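Local coordinates for nitroreductase family protein (Clostridium novyi, PDB 3G14) that probably works as an oxidoreductase of the nitroreductase family, whose members typically use FMN to pass electrons to nitro compounds and related substrates, at residues Y5-K10 with A115-Y120; K47-E52 with Y172-K177; P79-A84 with V146-L151. All blocks are in the same frame, centred on the assembly; numbering follows the deposited sequence.

Contact 1: residues Y5-K10 with A115-Y120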
ATOM      1  N   TYR B   5       1.568 -12.227 -10.720  1.00 17.98           N
ATOM      2  CA  TYR B   5       2.898 -12.365 -10.132  1.00 19.31           C
ATOM      3  C   TYR B   5       3.979 -11.711 -11.023  1.00 19.87           C
ATOM      4  O   TYR B   5       4.917 -11.071 -10.519  1.00 19.04           O
ATOM      5  CB  TYR B   5       3.188 -13.847  -9.864  1.00 21.07           C
ATOM      6  CG  TYR B   5       4.316 -14.166  -8.894  1.00 26.35           C
ATOM      7  CD1 TYR B   5       4.792 -13.236  -7.952  1.00 27.76           C
ATOM      8  CD2 TYR B   5       4.871 -15.439  -8.879  1.00 34.47           C
ATOM      9  CE1 TYR B   5       5.815 -13.574  -7.040  1.00 24.92           C
ATOM     10  CE2 TYR B   5       5.880 -15.784  -7.987  1.00 41.95           C
ATOM     11  CZ  TYR B   5       6.350 -14.854  -7.072  1.00 37.63           C
ATOM     12  OH  TYR B   5       7.361 -15.256  -6.226  1.00 35.73           O
ATOM     13  N   GLU B   6       3.807 -11.808 -12.343  1.00 19.29           N
ATOM     14  CA  GLU B   6       4.697 -11.119 -13.293  1.00 19.86           C
ATOM     15  C   GLU B   6       4.681  -9.616 -13.088  1.00 17.06           C
ATOM     16  O   GLU B   6       5.700  -8.959 -13.254  1.00 18.36           O
ATOM     17  CB  GLU B   6       4.327 -11.431 -14.750  1.00 21.04           C
ATOM     18  CG  GLU B   6       4.740 -12.806 -15.208  1.00 30.29           C
ATOM     19  CD  GLU B   6       6.208 -13.097 -14.910  1.00 42.02           C
ATOM     20  OE1 GLU B   6       7.054 -12.246 -15.269  1.00 48.86           O
ATOM     21  OE2 GLU B   6       6.507 -14.160 -14.310  1.00 46.46           O
ATOM     22  N   VAL B   7       3.527  -9.052 -12.737  1.00 15.70           N
ATOM     23  CA  VAL B   7       3.478  -7.603 -12.468  1.00 14.62           C
ATOM     24  C   VAL B   7       4.313  -7.280 -11.219  1.00 15.54           C
ATOM     25  O   VAL B   7       5.115  -6.331 -11.175  1.00 13.01           O
ATOM     26  CB  VAL B   7       2.031  -7.060 -12.364  1.00 15.68           C
ATOM     27  CG1 VAL B   7       2.026  -5.592 -11.926  1.00 18.46           C
ATOM     28  CG2 VAL B   7       1.282  -7.226 -13.687  1.00 12.92           C
ATOM     29  N   ILE B   8       4.170  -8.103 -10.193  1.00 14.37           N
ATOM     30  CA  ILE B   8       4.901  -7.854  -8.949  1.00 15.46           C
ATOM     31  C   ILE B   8       6.413  -7.917  -9.205  1.00 16.16           C
ATOM     32  O   ILE B   8       7.157  -7.108  -8.670  1.00 16.73           O
ATOM     33  CB  ILE B   8       4.510  -8.905  -7.854  1.00 16.93           C
ATOM     34  CG1 ILE B   8       2.996  -8.827  -7.609  1.00 18.45           C
ATOM     35  CG2 ILE B   8       5.381  -8.727  -6.560  1.00 14.67           C
ATOM     36  CD1 ILE B   8       2.466  -7.492  -7.004  1.00 17.33           C
ATOM     37  N   LYS B   9       6.829  -8.918  -9.992  1.00 13.70           N
ATOM     38  CA  LYS B   9       8.229  -9.137 -10.309  1.00 16.14           C
ATOM     39  C   LYS B   9       8.794  -8.059 -11.197  1.00 16.16           C
ATOM     40  O   LYS B   9       9.972  -7.710 -11.061  1.00 19.51           O
ATOM     41  CB  LYS B   9       8.450 -10.505 -10.960  1.00 14.27           C
ATOM     42  CG  LYS B   9       8.284 -11.666 -10.008  1.00 17.90           C
ATOM     43  CD  LYS B   9       8.541 -12.976 -10.702  1.00 22.02           C
ATOM     44  CE  LYS B   9       8.076 -14.117  -9.856  1.00 27.06           C
ATOM     45  NZ  LYS B   9       8.374 -15.434 -10.506  1.00 35.46           N
ATOM     46  N   LYS B  10       7.992  -7.533 -12.115  1.00 15.48           N
ATOM     47  CA  LYS B  10       8.502  -6.561 -13.097  1.00 18.32           C
ATOM     48  C   LYS B  10       8.627  -5.153 -12.522  1.00 18.56           C
ATOM     49  O   LYS B  10       9.416  -4.353 -13.013  1.00 19.30           O
ATOM     50  CB  LYS B  10       7.606  -6.543 -14.345  1.00 21.22           C
ATOM     51  CG  LYS B  10       8.014  -5.508 -15.416  1.00 22.61           C
ATOM     52  CD  LYS B  10       7.579  -5.885 -16.822  1.00 23.04           C
ATOM     53  CE  LYS B  10       7.412  -4.657 -17.764  1.00 37.18           C
ATOM     54  NZ  LYS B  10       6.170  -3.775 -17.499  1.00 36.64           N
ATOM     55  N   ALA B 115       0.301   0.793 -13.146  1.00 14.33           N
ATOM     56  CA  ALA B 115       1.219   1.368 -14.166  1.00 15.33           C
ATOM     57  C   ALA B 115       2.093   0.302 -14.781  1.00 14.31           C
ATOM     58  O   ALA B 115       2.229   0.250 -15.994  1.00 14.99           O
ATOM     59  CB  ALA B 115       2.115   2.465 -13.578  1.00 15.39           C
ATOM     60  N   THR B 116       2.727  -0.514 -13.936  1.00 16.08           N
ATOM     61  CA  THR B 116       3.563  -1.613 -14.393  1.00 17.84           C
ATOM     62  C   THR B 116       2.800  -2.560 -15.338  1.00 16.79           C
ATOM     63  O   THR B 116       3.283  -2.902 -16.423  1.00 15.20           O
ATOM     64  CB  THR B 116       4.106  -2.424 -13.208  1.00 19.65           C
ATOM     65  OG1 THR B 116       4.757  -1.544 -12.272  1.00 22.53           O
ATOM     66  CG2 THR B 116       5.060  -3.513 -13.709  1.00 19.41           C
ATOM     67  N   ASP B 117       1.607  -2.970 -14.911  1.00 13.71           N
ATOM     68  CA  ASP B 117       0.674  -3.768 -15.731  1.00 15.05           C
ATOM     69  C   ASP B 117       0.374  -3.160 -17.103  1.00 16.09           C
ATOM     70  O   ASP B 117       0.193  -3.908 -18.072  1.00 15.55           O
ATOM     71  CB  ASP B 117      -0.624  -3.979 -14.912  1.00 17.78           C
ATOM     72  CG  ASP B 117      -1.681  -4.749 -15.644  1.00 20.40           C
ATOM     73  OD1 ASP B 117      -1.449  -5.919 -15.961  1.00 18.88           O
ATOM     74  OD2 ASP B 117      -2.753  -4.168 -15.902  1.00 20.96           O
ATOM     75  N   GLU B 118       0.274  -1.834 -17.173  1.00 16.47           N
ATOM     76  CA  GLU B 118      -0.044  -1.110 -18.420  1.00 18.17           C
ATOM     77  C   GLU B 118       1.207  -0.723 -19.226  1.00 18.69           C
ATOM     78  O   GLU B 118       1.098  -0.091 -20.276  1.00 20.62           O
ATOM     79  CB  GLU B 118      -0.892   0.143 -18.121  1.00 17.70           C
ATOM     80  CG  GLU B 118      -2.249  -0.104 -17.441  1.00 17.74           C
ATOM     81  CD  GLU B 118      -3.205  -0.995 -18.202  1.00 30.73           C
ATOM     82  OE1 GLU B 118      -3.083  -1.092 -19.428  1.00 22.10           O
ATOM     83  OE2 GLU B 118      -4.107  -1.574 -17.543  1.00 29.33           O
ATOM     84  N   GLY B 119       2.384  -1.129 -18.750  1.00 17.35           N
ATOM     85  CA  GLY B 119       3.621  -0.956 -19.496  1.00 17.04           C
ATOM     86  C   GLY B 119       4.306   0.359 -19.224  1.00 18.02           C
ATOM     87  O   GLY B 119       5.116   0.831 -20.045  1.00 19.42           O
ATOM     88  N   TYR B 120       3.980   0.940 -18.066  1.00 18.04           N
ATOM     89  CA  TYR B 120       4.533   2.210 -17.623  1.00 17.34           C
ATOM     90  C   TYR B 120       5.417   2.054 -16.388  1.00 18.06           C
ATOM     91  O   TYR B 120       5.132   1.270 -15.497  1.00 23.06           O
ATOM     92  CB  TYR B 120       3.405   3.221 -17.341  1.00 17.68           C
ATOM     93  CG  TYR B 120       2.560   3.579 -18.555  1.00 13.41           C
ATOM     94  CD1 TYR B 120       3.151   3.976 -19.748  1.00 15.93           C
ATOM     95  CD2 TYR B 120       1.170   3.543 -18.481  1.00 20.21           C
ATOM     96  CE1 TYR B 120       2.368   4.301 -20.859  1.00 18.80           C
ATOM     97  CE2 TYR B 120       0.370   3.870 -19.581  1.00 20.59           C
ATOM     98  CZ  TYR B 120       0.976   4.244 -20.770  1.00 18.29           C
ATOM     99  OH  TYR B 120       0.188   4.570 -21.850  1.00 19.50           O
TER

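Contact 2: residues K47-E52 with Y172-K177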
ATOM      1  N   LYS B  47      -7.304  11.936  -2.834  1.00 18.07           N
ATOM      2  CA  LYS B  47      -7.537  12.159  -4.248  1.00 16.51           C
ATOM      3  C   LYS B  47      -6.188  12.272  -4.941  1.00 16.28           C
ATOM      4  O   LYS B  47      -5.148  12.421  -4.265  1.00 15.73           O
ATOM      5  CB  LYS B  47      -8.363  13.441  -4.456  1.00 17.08           C
ATOM      6  CG  LYS B  47      -9.750  13.441  -3.775  1.00 14.51           C
ATOM      7  CD  LYS B  47     -10.538  14.746  -4.028  1.00 17.03           C
ATOM      8  CE  LYS B  47     -12.009  14.600  -3.628  1.00 28.27           C
ATOM      9  NZ  LYS B  47     -12.226  14.307  -2.220  1.00 29.24           N
ATOM     10  N   PHE B  48      -6.214  12.183  -6.276  1.00 14.75           N
ATOM     11  CA  PHE B  48      -5.023  12.187  -7.134  1.00 17.11           C
ATOM     12  C   PHE B  48      -5.071  13.394  -8.044  1.00 15.89           C
ATOM     13  O   PHE B  48      -6.128  13.692  -8.650  1.00 19.05           O
ATOM     14  CB  PHE B  48      -4.967  10.881  -7.964  1.00 14.51           C
ATOM     15  CG  PHE B  48      -4.905   9.684  -7.095  1.00 13.34           C
ATOM     16  CD1 PHE B  48      -3.701   9.350  -6.454  1.00 19.71           C
ATOM     17  CD2 PHE B  48      -6.046   8.914  -6.852  1.00 20.24           C
ATOM     18  CE1 PHE B  48      -3.619   8.278  -5.573  1.00 18.20           C
ATOM     19  CE2 PHE B  48      -5.969   7.807  -5.972  1.00 24.08           C
ATOM     20  CZ  PHE B  48      -4.755   7.490  -5.342  1.00 20.70           C
ATOM     21  N   ILE B  49      -3.941  14.084  -8.146  1.00 14.81           N
ATOM     22  CA  ILE B  49      -3.777  15.128  -9.173  1.00 14.78           C
ATOM     23  C   ILE B  49      -2.833  14.565 -10.233  1.00 16.17           C
ATOM     24  O   ILE B  49      -1.700  14.129  -9.920  1.00 15.94           O
ATOM     25  CB  ILE B  49      -3.188  16.418  -8.609  1.00 14.52           C
ATOM     26  CG1 ILE B  49      -3.964  16.883  -7.373  1.00 12.35           C
ATOM     27  CG2 ILE B  49      -3.088  17.510  -9.696  1.00 14.54           C
ATOM     28  CD1 ILE B  49      -3.260  18.088  -6.631  1.00 15.99           C
ATOM     29  N   VAL B  50      -3.322  14.531 -11.471  1.00 15.79           N
ATOM     30  CA  VAL B  50      -2.486  14.226 -12.636  1.00 15.58           C
ATOM     31  C   VAL B  50      -1.807  15.528 -13.055  1.00 15.55           C
ATOM     32  O   VAL B  50      -2.467  16.497 -13.394  1.00 13.35           O
ATOM     33  CB  VAL B  50      -3.300  13.628 -13.816  1.00 17.22           C
ATOM     34  CG1 VAL B  50      -2.433  13.487 -15.114  1.00 19.05           C
ATOM     35  CG2 VAL B  50      -3.910  12.288 -13.427  1.00 14.21           C
ATOM     36  N   VAL B  51      -0.489  15.567 -12.999  1.00 14.85           N
ATOM     37  CA  VAL B  51       0.227  16.798 -13.385  1.00 15.67           C
ATOM     38  C   VAL B  51       0.868  16.629 -14.767  1.00 16.67           C
ATOM     39  O   VAL B  51       1.824  15.819 -14.928  1.00 17.34           O
ATOM     40  CB  VAL B  51       1.309  17.205 -12.361  1.00 17.09           C
ATOM     41  CG1 VAL B  51       2.037  18.466 -12.853  1.00 14.64           C
ATOM     42  CG2 VAL B  51       0.704  17.342 -10.950  1.00 18.39           C
ATOM     43  N   GLU B  52       0.361  17.404 -15.742  1.00 17.58           N
ATOM     44  CA  GLU B  52       0.860  17.374 -17.133  1.00 17.50           C
ATOM     45  C   GLU B  52       1.612  18.633 -17.539  1.00 18.60           C
ATOM     46  O   GLU B  52       2.407  18.582 -18.476  1.00 18.33           O
ATOM     47  CB  GLU B  52      -0.269  17.148 -18.153  1.00 19.58           C
ATOM     48  CG  GLU B  52      -0.944  15.782 -18.021  1.00 20.83           C
ATOM     49  CD  GLU B  52      -1.889  15.414 -19.179  1.00 25.88           C
ATOM     50  OE1 GLU B  52      -1.954  16.127 -20.209  1.00 34.86           O
ATOM     51  OE2 GLU B  52      -2.564  14.368 -19.045  1.00 28.28           O
ATOM     52  N   TYR B 172     -12.404  12.122  -7.702  1.00 19.71           N
ATOM     53  CA  TYR B 172     -11.142  11.780  -7.025  1.00 18.26           C
ATOM     54  C   TYR B 172      -9.912  11.995  -7.897  1.00 17.26           C
ATOM     55  O   TYR B 172      -8.824  11.626  -7.493  1.00 16.44           O
ATOM     56  CB  TYR B 172     -11.173  10.332  -6.534  1.00 15.74           C
ATOM     57  CG  TYR B 172     -12.248  10.053  -5.516  1.00 20.08           C
ATOM     58  CD1 TYR B 172     -12.021  10.251  -4.157  1.00 25.00           C
ATOM     59  CD2 TYR B 172     -13.506   9.581  -5.918  1.00 26.19           C
ATOM     60  CE1 TYR B 172     -13.026   9.994  -3.208  1.00 26.40           C
ATOM     61  CE2 TYR B 172     -14.513   9.307  -4.975  1.00 25.53           C
ATOM     62  CZ  TYR B 172     -14.263   9.538  -3.625  1.00 25.27           C
ATOM     63  OH  TYR B 172     -15.247   9.289  -2.701  1.00 27.21           O
ATOM     64  N   LEU B 173     -10.101  12.603  -9.070  1.00 17.88           N
ATOM     65  CA  LEU B 173      -9.046  12.784 -10.067  1.00 16.72           C
ATOM     66  C   LEU B 173      -9.089  14.189 -10.673  1.00 18.64           C
ATOM     67  O   LEU B 173     -10.077  14.599 -11.313  1.00 17.55           O
ATOM     68  CB  LEU B 173      -9.203  11.772 -11.168  1.00 16.56           C
ATOM     69  CG  LEU B 173      -8.070  11.653 -12.188  1.00 17.17           C
ATOM     70  CD1 LEU B 173      -6.835  11.081 -11.557  1.00 14.35           C
ATOM     71  CD2 LEU B 173      -8.656  10.737 -13.292  1.00 15.23           C
ATOM     72  N   TYR B 174      -7.998  14.905 -10.471  1.00 15.42           N
ATOM     73  CA  TYR B 174      -7.826  16.264 -10.904  1.00 14.09           C
ATOM     74  C   TYR B 174      -6.726  16.362 -11.950  1.00 14.49           C
ATOM     75  O   TYR B 174      -5.870  15.458 -12.071  1.00 15.40           O
ATOM     76  CB  TYR B 174      -7.498  17.149  -9.699  1.00 14.34           C
ATOM     77  CG  TYR B 174      -8.565  17.202  -8.619  1.00 15.02           C
ATOM     78  CD1 TYR B 174      -9.927  17.336  -8.948  1.00 15.94           C
ATOM     79  CD2 TYR B 174      -8.219  17.138  -7.257  1.00 16.18           C
ATOM     80  CE1 TYR B 174     -10.914  17.420  -7.946  1.00 19.26           C
ATOM     81  CE2 TYR B 174      -9.196  17.221  -6.254  1.00 15.30           C
ATOM     82  CZ  TYR B 174     -10.529  17.376  -6.599  1.00 18.92           C
ATOM     83  OH  TYR B 174     -11.479  17.435  -5.598  1.00 19.45           O
ATOM     84  N   ILE B 175      -6.728  17.469 -12.691  1.00 15.23           N
ATOM     85  CA  ILE B 175      -5.668  17.770 -13.678  1.00 15.63           C
ATOM     86  C   ILE B 175      -5.038  19.105 -13.316  1.00 15.89           C
ATOM     87  O   ILE B 175      -5.738  20.133 -13.278  1.00 15.32           O
ATOM     88  CB  ILE B 175      -6.195  17.768 -15.158  1.00 14.72           C
ATOM     89  CG1 ILE B 175      -5.096  18.102 -16.171  1.00 17.91           C
ATOM     90  CG2 ILE B 175      -7.403  18.728 -15.342  1.00 15.66           C
ATOM     91  CD1 ILE B 175      -3.934  17.158 -16.251  1.00 23.79           C
ATOM     92  N   ASP B 176      -3.738  19.044 -13.019  1.00 15.81           N
ATOM     93  CA  ASP B 176      -2.821  20.184 -12.776  1.00 15.70           C
ATOM     94  C   ASP B 176      -3.074  20.972 -11.480  1.00 17.61           C
ATOM     95  O   ASP B 176      -2.133  21.525 -10.888  1.00 16.84           O
ATOM     96  CB  ASP B 176      -2.770  21.151 -13.978  1.00 18.88           C
ATOM     97  CG  ASP B 176      -2.029  20.575 -15.186  1.00 19.69           C
ATOM     98  OD1 ASP B 176      -1.177  19.673 -15.011  1.00 18.06           O
ATOM     99  OD2 ASP B 176      -2.300  21.038 -16.304  1.00 20.34           O
ATOM    100  N   LYS B 177      -4.343  21.079 -11.088  1.00 17.22           N
ATOM    101  CA  LYS B 177      -4.779  21.924 -10.016  1.00 17.00           C
ATOM    102  C   LYS B 177      -5.836  21.206  -9.172  1.00 17.19           C
ATOM    103  O   LYS B 177      -6.731  20.546  -9.684  1.00 17.37           O
ATOM    104  CB  LYS B 177      -5.372  23.227 -10.580  1.00 19.38           C
ATOM    105  CG  LYS B 177      -5.913  24.138  -9.541  1.00 22.22           C
ATOM    106  CD  LYS B 177      -6.486  25.394 -10.188  1.00 23.70           C
ATOM    107  CE  LYS B 177      -7.205  26.276  -9.174  1.00 35.75           C
ATOM    108  NZ  LYS B 177      -7.752  27.492  -9.818  1.00 36.00           N
TER

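Contact 3: residues P79-A84 with V146-L151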
ATOM      1  N   PRO B  79       6.142  12.104 -19.204  1.00 14.04           N
ATOM      2  CA  PRO B  79       4.955  12.891 -19.670  1.00 13.09           C
ATOM      3  C   PRO B  79       4.041  13.448 -18.567  1.00 15.62           C
ATOM      4  O   PRO B  79       3.423  14.486 -18.772  1.00 17.52           O
ATOM      5  CB  PRO B  79       4.212  11.926 -20.611  1.00 14.90           C
ATOM      6  CG  PRO B  79       4.661  10.551 -20.170  1.00 15.84           C
ATOM      7  CD  PRO B  79       6.108  10.715 -19.691  1.00 15.46           C
HETATM    8  N   MSE B  80       3.927  12.746 -17.440  1.00 13.74           N
HETATM    9  CA  MSE B  80       3.152  13.229 -16.317  1.00 17.77           C
HETATM   10  C   MSE B  80       3.642  12.691 -14.981  1.00 17.78           C
HETATM   11  O   MSE B  80       4.493  11.796 -14.902  1.00 16.95           O
HETATM   12  CB  MSE B  80       1.667  12.870 -16.516  1.00 17.53           C
HETATM   13  CG  MSE B  80       1.415  11.429 -16.489  1.00 16.77           C
HETATM   14 SE   MSE B  80      -0.461  10.875 -16.748  0.75 21.72          SE
HETATM   15  CE  MSE B  80      -0.854  11.796 -18.288  1.00 23.15           C
ATOM     16  N   THR B  81       3.124  13.308 -13.930  1.00 17.62           N
ATOM     17  CA  THR B  81       3.342  12.884 -12.554  1.00 18.06           C
ATOM     18  C   THR B  81       1.992  12.767 -11.857  1.00 17.90           C
ATOM     19  O   THR B  81       1.090  13.573 -12.093  1.00 18.26           O
ATOM     20  CB  THR B  81       4.290  13.899 -11.827  1.00 20.18           C
ATOM     21  OG1 THR B  81       5.626  13.724 -12.312  1.00 20.08           O
ATOM     22  CG2 THR B  81       4.230  13.746 -10.313  1.00 20.38           C
ATOM     23  N   ILE B  82       1.839  11.723 -11.049  1.00 15.72           N
ATOM     24  CA  ILE B  82       0.620  11.536 -10.238  1.00 15.35           C
ATOM     25  C   ILE B  82       0.944  11.905  -8.802  1.00 17.41           C
ATOM     26  O   ILE B  82       1.893  11.372  -8.240  1.00 12.88           O
ATOM     27  CB  ILE B  82       0.064  10.100 -10.330  1.00 15.81           C
ATOM     28  CG1 ILE B  82      -0.302   9.785 -11.787  1.00 13.90           C
ATOM     29  CG2 ILE B  82      -1.168   9.951  -9.441  1.00 15.91           C
ATOM     30  CD1 ILE B  82      -0.578   8.320 -12.138  1.00 20.83           C
ATOM     31  N   VAL B  83       0.146  12.799  -8.205  1.00 14.68           N
ATOM     32  CA  VAL B  83       0.368  13.234  -6.814  1.00 12.09           C
ATOM     33  C   VAL B  83      -0.809  12.774  -5.918  1.00 13.62           C
ATOM     34  O   VAL B  83      -1.986  13.035  -6.261  1.00 16.62           O
ATOM     35  CB  VAL B  83       0.443  14.785  -6.747  1.00 15.13           C
ATOM     36  CG1 VAL B  83       0.692  15.269  -5.327  1.00 16.45           C
ATOM     37  CG2 VAL B  83       1.533  15.335  -7.678  1.00 14.19           C
ATOM     38  N   ALA B  84      -0.491  12.105  -4.811  1.00 14.65           N
ATOM     39  CA  ALA B  84      -1.507  11.578  -3.912  1.00 13.71           C
ATOM     40  C   ALA B  84      -1.656  12.531  -2.725  1.00 16.02           C
ATOM     41  O   ALA B  84      -0.707  12.735  -1.985  1.00 15.67           O
ATOM     42  CB  ALA B  84      -1.168  10.155  -3.470  1.00 13.63           C
ATOM     43  N   VAL B 146       1.040  13.103   0.281  1.00 14.86           N
ATOM     44  CA  VAL B 146       1.604  11.847   0.782  1.00 15.93           C
ATOM     45  C   VAL B 146       2.823  11.366  -0.026  1.00 16.02           C
ATOM     46  O   VAL B 146       3.874  11.042   0.534  1.00 15.90           O
ATOM     47  CB  VAL B 146       0.500  10.755   0.897  1.00 15.66           C
ATOM     48  CG1 VAL B 146       1.072   9.381   1.373  1.00 14.70           C
ATOM     49  CG2 VAL B 146      -0.679  11.201   1.807  1.00 14.67           C
ATOM     50  N   ALA B 147       2.651  11.272  -1.339  1.00 15.53           N
ATOM     51  CA  ALA B 147       3.655  10.773  -2.250  1.00 13.88           C
ATOM     52  C   ALA B 147       3.275  11.212  -3.642  1.00 16.20           C
ATOM     53  O   ALA B 147       2.185  11.728  -3.863  1.00 14.66           O
ATOM     54  CB  ALA B 147       3.798   9.220  -2.169  1.00 13.59           C
ATOM     55  N   LEU B 148       4.237  11.080  -4.534  1.00 16.99           N
ATOM     56  CA  LEU B 148       4.041  11.344  -5.953  1.00 15.67           C
ATOM     57  C   LEU B 148       4.916  10.386  -6.756  1.00 14.02           C
ATOM     58  O   LEU B 148       5.872   9.811  -6.247  1.00 14.98           O
ATOM     59  CB  LEU B 148       4.328  12.832  -6.246  1.00 18.19           C
ATOM     60  CG  LEU B 148       5.731  13.397  -5.997  1.00 18.93           C
ATOM     61  CD1 LEU B 148       6.632  13.270  -7.240  1.00 17.14           C
ATOM     62  CD2 LEU B 148       5.635  14.852  -5.536  1.00 18.95           C
ATOM     63  N   THR B 149       4.596  10.225  -8.034  1.00 17.04           N
ATOM     64  CA  THR B 149       5.409   9.423  -8.928  1.00 14.72           C
ATOM     65  C   THR B 149       5.352   9.944 -10.359  1.00 13.99           C
ATOM     66  O   THR B 149       4.252  10.339 -10.857  1.00 15.01           O
ATOM     67  CB  THR B 149       4.927   7.938  -8.909  1.00 15.75           C
ATOM     68  OG1 THR B 149       5.637   7.157  -9.896  1.00 16.05           O
ATOM     69  CG2 THR B 149       3.443   7.863  -9.195  1.00 14.99           C
ATOM     70  N   PRO B 150       6.508   9.912 -11.058  1.00 16.32           N
ATOM     71  CA  PRO B 150       6.433  10.073 -12.508  1.00 14.85           C
ATOM     72  C   PRO B 150       5.681   8.871 -13.116  1.00 17.07           C
ATOM     73  O   PRO B 150       5.575   7.817 -12.508  1.00 17.08           O
ATOM     74  CB  PRO B 150       7.894  10.001 -12.947  1.00 15.91           C
ATOM     75  CG  PRO B 150       8.565   9.175 -11.829  1.00 17.85           C
ATOM     76  CD  PRO B 150       7.893   9.629 -10.601  1.00 15.45           C
ATOM     77  N   LEU B 151       5.186   9.057 -14.320  1.00 17.55           N
ATOM     78  CA  LEU B 151       4.508   7.983 -15.069  1.00 17.43           C
ATOM     79  C   LEU B 151       4.977   8.127 -16.503  1.00 14.23           C
ATOM     80  O   LEU B 151       4.841   9.206 -17.093  1.00 14.78           O
ATOM     81  CB  LEU B 151       2.991   8.160 -14.978  1.00 16.85           C
ATOM     82  CG  LEU B 151       2.218   6.974 -15.582  1.00 20.50           C
ATOM     83  CD1 LEU B 151       2.372   5.806 -14.622  1.00 19.39           C
ATOM     84  CD2 LEU B 151       0.751   7.351 -15.822  1.00 23.24           C
TER

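Contact 1: residues Y5-K10 with A115-Y120
Val-7 and Lys-10, on one side of the short N-terminal helix 4-10, pack against Thr-116 and Asp-117 at the end of the long helix 99-117, a small helix-to-helix-end contact of 233 Å² at the margin of the subunit. The two methyls of Val-7 divide the work. Val-7 CG1, trans to the backbone N (chi1 173°), approaches Thr-116 CB at 4.0 Å, while Val-7 CG2 meets the carboxylate of Asp-117, 3.8 Å from Asp-117 OD1. That oxygen has a polar partner outside the contact, the backbone N of Met-2, and the hydroxyl of Thr-116 turns back to its own helix to bond Val-112 O. Thr-116 CG2 faces Lys-10, whose CG lies 4.0 Å from Thr-116 CG2, and a bend at the last torsion (chi4 -73°) brings Lys-10 NZ to 3.2 Å from Thr-116 O. Phe-4 of the second subunit packs on both Val-7 and Asp-117, placing the contact at the dimer interface. The carbonyl approached by Lys-10 also belongs to the helix terminus: Gly-119 N bonds Thr-116 O at 3.1 Å, and Tyr-120 N reaches back to Ala-115 O at 2.8 Å. With the positive phi of Gly-119 (89°), these two bonds define a Schellman motif, here closing helix 99-117 against the N-terminal helix.

Contact 2: residues K47-E52 with Y172-K177
Phe-48, Ile-49 and Val-50 pair in parallel register with Leu-173, Tyr-174 and Ile-175, the two strand axes diverging by 26°. Four nearly straight backbone bonds (N-H...O 162 to 170°) alternate across the seam: Phe-48 N to Tyr-172 O (2.9 Å), Tyr-174 N to Phe-48 O (2.9 Å), Val-50 N to Tyr-174 O (2.8 Å) and Asp-176 N to Val-50 O (2.9 Å). Tyr-174 thus has both its N-H and its carbonyl used by the neighbouring strand. Beyond Val-50 a side chain takes over as acceptor: Asp-176 OD1 receives Glu-52 N at 2.8 Å, nearly in line with its C-O bond, and also the N-H of Ser-53. Asp-176 itself has positive phi, where the chain leaves the strand. The aliphatic CD of Lys-47 packs by the hydroxyl end of Tyr-174, oblique to the ring, and Leu-173 CD1 fits against Val-50 CG2 at 3.7 Å. Lys-47, Ile-49 and Val-51, alternating with the residues bonded here, make backbone hydrogen bonds to Val-85, Val-83 and Thr-81 of strand 80-86; Leu-173 makes one to Phe-182. Helix 24-35 packs on the face carrying Phe-48 and Leu-173, whereas helix 54-63 touches Val-51 and Asp-176.

Contact 3: residues P79-A84 with V146-L151
The flat groups that meet between Pro-79–Ala-84 and Val-146–Leu-151 are backbone carbonyls, and their donors stand differently to their planes. Thr-149 N approaches Ile-82 O within the carbonyl plane, whereas Leu-151 N stands 29° off the plane of the Met-80 carbonyl. At the edge of the Leu-151 carbonyl group, Pro-79 sets its ring atom CD 3.3 Å from Leu-151 O. Ile-82 forms a reciprocal pair with Thr-149, its N donating to Thr-149 O at 2.8 Å and its O accepting Thr-149 N at 2.9 Å. The strands run antiparallel, at 159°, with Thr-81/Pro-150 and Val-83/Leu-148 as non-hydrogen-bonded pairs. Regularity is lost at the far end: Ala-84 N meets Ala-147 O almost head-on, but Ala-84 O takes Val-146 N instead of Ala-147 N, and the buried Ala-147 N has no partner in the model. With Val-146 near helical backbone angles, this resembles a classic beta bulge.

Side chains alternate between two faces. On one, selenomethionine Met-80 lies alongside Leu-151, Met-80 SE 3.8 Å from Leu-151 CD2; the same methyl lies 4.0 Å from Ile-82 CD1. Helix 99-117 packs over this side, touching Ile-82, Ala-84 and Leu-151. On the other, the chi1 of Leu-148 (62°), with CG between backbone N and carbonyl carbon, brings its CD1 to 3.9 Å from Thr-81 CG2. Pairing itself sets Leu-148 side by side with Val-83, CB against Val-83 CG2, and helix 70-77 covers Thr-81, Leu-148 and Pro-150. Thr-149 OG1 bonds Pro-150 O (2.7 Å) and Cys-123 N. With helices 99-117 and 70-77 on its two faces, this is the central sheet of a three-layer alpha-beta-alpha sandwich, as in the nitroreductase family.

Overall arrangement
Contacts 2 and 3 share one mixed four-stranded sheet, ordered 144-151, 80-86, 46-51, 173-175; contact 3 pairs the first two strands and contact 2 the last two. Their centres lie about 9 Å apart, joined where strand 46-51 adjoins strand 80-86. Contact 1 is peripheral, with its centre about 17 Å from that of contact 3 and about 23 Å from that of contact 2, yet it meets contact 3 through Ala-115 and Tyr-120 against Leu-151. Along the chain the segments run 5-10, 47-52, 79-84, 115-120, 146-151, 172-177: contact 1 interleaves with both others, while both segments of contact 3 fall between those of contact 2. Helix 99-117 thereby connects the sheet core to the N-terminal helix near the second subunit.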